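Local coordinates for protein ferredoxin (Rhodopseudomonas palustris, PDB 4LTU) that binds a single [2Fe-2S] cluster and probably shuttles electrons, as other members of the adrenodoxin/putidaredoxin family do, at residues T48-V53 with P81-S86. Sequence-based numbering, arbitrary orientation.
With FES (Fe2/s2 (inorganic) cluster), chain C.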
loop_
_atom_site.group_PDB
_atom_site.type_symbol
_atom_site.label_atom_id
_atom_site.label_comp_id
_atom_site.label_asym_id
_atom_site.label_seq_id
_atom_site.Cartn_x
_atom_site.Cartn_y
_atom_site.Cartn_z
ATOM N N THR A 48 5.185 -8.420 -1.562
ATOM C CA THR A 48 4.576 -8.263 -2.885
ATOM C C THR A 48 3.270 -7.458 -2.926
ATOM O O THR A 48 2.557 -7.472 -3.947
ATOM C CB THR A 48 4.326 -9.658 -3.610
ATOM O OG1 THR A 48 3.249 -10.355 -2.977
ATOM C CG2 THR A 48 5.600 -10.569 -3.635
ATOM N N CYS A 49 2.944 -6.793 -1.812
ATOM C CA CYS A 49 1.894 -5.770 -1.763
ATOM C C CYS A 49 2.505 -4.366 -1.548
ATOM O O CYS A 49 1.841 -3.486 -0.985
ATOM C CB CYS A 49 0.927 -6.056 -0.608
ATOM S SG CYS A 49 1.671 -5.936 1.048
ATOM N N HIS A 50 3.762 -4.198 -1.966
ATOM C CA HIS A 50 4.588 -2.979 -1.804
ATOM C C HIS A 50 3.864 -1.725 -2.294
ATOM O O HIS A 50 3.226 -1.762 -3.332
ATOM C CB HIS A 50 5.869 -3.186 -2.656
ATOM C CG HIS A 50 6.946 -2.160 -2.466
ATOM N ND1 HIS A 50 6.989 -1.288 -1.392
ATOM C CD2 HIS A 50 8.078 -1.933 -3.180
ATOM C CE1 HIS A 50 8.093 -0.558 -1.462
ATOM N NE2 HIS A 50 8.778 -0.947 -2.526
ATOM N N VAL A 51 3.930 -0.633 -1.540
ATOM C CA VAL A 51 3.496 0.668 -2.066
ATOM C C VAL A 51 4.401 1.782 -1.570
ATOM O O VAL A 51 5.083 1.624 -0.565
ATOM C CB VAL A 51 2.039 1.039 -1.692
ATOM C CG1 VAL A 51 1.013 0.199 -2.461
ATOM C CG2 VAL A 51 1.813 0.987 -0.187
ATOM N N TYR A 52 4.400 2.915 -2.274
ATOM C CA TYR A 52 4.979 4.161 -1.743
ATOM C C TYR A 52 3.873 5.114 -1.297
ATOM O O TYR A 52 3.025 5.534 -2.080
ATOM C CB TYR A 52 5.905 4.855 -2.747
ATOM C CG TYR A 52 6.773 3.952 -3.651
ATOM C CD1 TYR A 52 7.688 3.046 -3.117
ATOM C CD2 TYR A 52 6.713 4.076 -5.044
ATOM C CE1 TYR A 52 8.495 2.236 -3.941
ATOM C CE2 TYR A 52 7.520 3.288 -5.884
ATOM C CZ TYR A 52 8.414 2.373 -5.318
ATOM O OH TYR A 52 9.205 1.597 -6.153
ATOM N N VAL A 53 3.866 5.427 -0.014
ATOM C CA VAL A 53 2.953 6.401 0.527
ATOM C C VAL A 53 3.407 7.797 0.061
ATOM O O VAL A 53 4.625 8.074 -0.046
ATOM C CB VAL A 53 2.947 6.321 2.045
ATOM C CG1 VAL A 53 1.912 7.255 2.622
ATOM C CG2 VAL A 53 2.664 4.867 2.483
ATOM N N PRO A 81 12.320 5.449 1.393
ATOM C CA PRO A 81 11.862 5.956 2.706
ATOM C C PRO A 81 10.363 5.745 2.962
ATOM O O PRO A 81 9.959 5.272 4.029
ATOM C CB PRO A 81 12.132 7.452 2.590
ATOM C CG PRO A 81 13.320 7.528 1.756
ATOM C CD PRO A 81 13.244 6.405 0.751
ATOM N N ASN A 82 9.553 6.099 1.975
ATOM C CA ASN A 82 8.099 6.063 2.108
ATOM C C ASN A 82 7.460 4.706 1.791
ATOM O O ASN A 82 6.242 4.573 1.800
ATOM C CB ASN A 82 7.499 7.139 1.218
ATOM C CG ASN A 82 7.675 8.537 1.791
ATOM O OD1 ASN A 82 8.557 8.795 2.636
ATOM N ND2 ASN A 82 6.842 9.459 1.324
ATOM N N SER A 83 8.285 3.708 1.514
ATOM C CA SER A 83 7.802 2.342 1.281
ATOM C C SER A 83 6.943 1.786 2.436
ATOM O O SER A 83 7.240 1.994 3.606
ATOM C CB SER A 83 8.998 1.425 0.983
ATOM O OG SER A 83 9.478 1.619 -0.345
ATOM N N ARG A 84 5.846 1.122 2.093
ATOM C CA ARG A 84 4.994 0.431 3.065
ATOM C C ARG A 84 4.459 -0.865 2.431
ATOM O O ARG A 84 4.433 -1.006 1.208
ATOM C CB ARG A 84 3.791 1.291 3.502
ATOM C CG ARG A 84 4.031 2.473 4.474
ATOM C CD ARG A 84 4.571 2.059 5.824
ATOM N NE ARG A 84 3.745 0.985 6.341
ATOM C CZ ARG A 84 2.867 1.092 7.334
ATOM N NH1 ARG A 84 2.702 2.235 8.002
ATOM N NH2 ARG A 84 2.163 0.024 7.668
ATOM N N LEU A 85 4.041 -1.798 3.280
ATOM C CA LEU A 85 3.271 -2.971 2.870
ATOM C C LEU A 85 1.822 -2.590 3.018
ATOM O O LEU A 85 1.360 -2.342 4.123
ATOM C CB LEU A 85 3.572 -4.174 3.768
ATOM C CG LEU A 85 4.954 -4.800 3.578
ATOM C CD1 LEU A 85 5.150 -5.872 4.596
ATOM C CD2 LEU A 85 5.039 -5.361 2.158
ATOM N N SER A 86 1.140 -2.524 1.883
ATOM C CA SER A 86 -0.224 -2.057 1.793
ATOM C C SER A 86 -1.246 -2.892 2.549
ATOM O O SER A 86 -2.309 -2.383 2.885
ATOM C CB SER A 86 -0.647 -1.936 0.330
ATOM O OG SER A 86 -0.733 -3.215 -0.256
HETATM FE FE1 FES C . 1.996 -10.537 1.838
HETATM FE FE2 FES C . 1.099 -7.767 2.279
HETATM S S1 FES C . 2.754 -8.957 3.107
HETATM S S2 FES C . 0.385 -9.318 0.946
#
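Ser-86 meets the carbonyl of Cys-49 twice: its hydroxyl, OG, lies on a lone pair of Cys-49 O at 2.7 Å, while its backbone N comes from above the carbonyl plane. Ser-86 OG sits between its own backbone N and carbonyl carbon (chi1 68°), which lets one residue reach the same oxygen with both groups. The same cysteine binds an iron of the cluster, FE2, through SG at 2.3 Å, a metal shared with Cys-87, and Leu-85 brings CD2 to 3.6 Å from Cys-49 SG, its isobutyl group also packing on helix 66-72. Beyond this end the two segments run as antiparallel strands, Val-51 and Arg-84 exchanging both backbone bonds as a hydrogen-bonded pair. Val-53 and Arg-84 point the same way side by side, with Val-53 CG2 3.4 Å from Arg-84 CG; the arginine chain then bends away at chi2 and chi3 to a salt bridge with Glu-68. On the opposite face Ser-83 OG lies at the ring edge of Tyr-52, 3.6 Å from CD1, and is hydrogen-bonded to Leu-80 N. The far end is closed by Asn-82, whose O takes Val-53 N while its ND2 returns 3.0 Å to Val-53 O, near the plane of its own amide but above that of the carbonyl. An alanine here would keep the backbone bond but would probably leave Val-53 O without its side-chain donor. Polar side chains thus add bonds at both ends of this edge pairing in the ferredoxin sheet, and the Ser-86 pair probably helps fix the backbone of a cluster ligand.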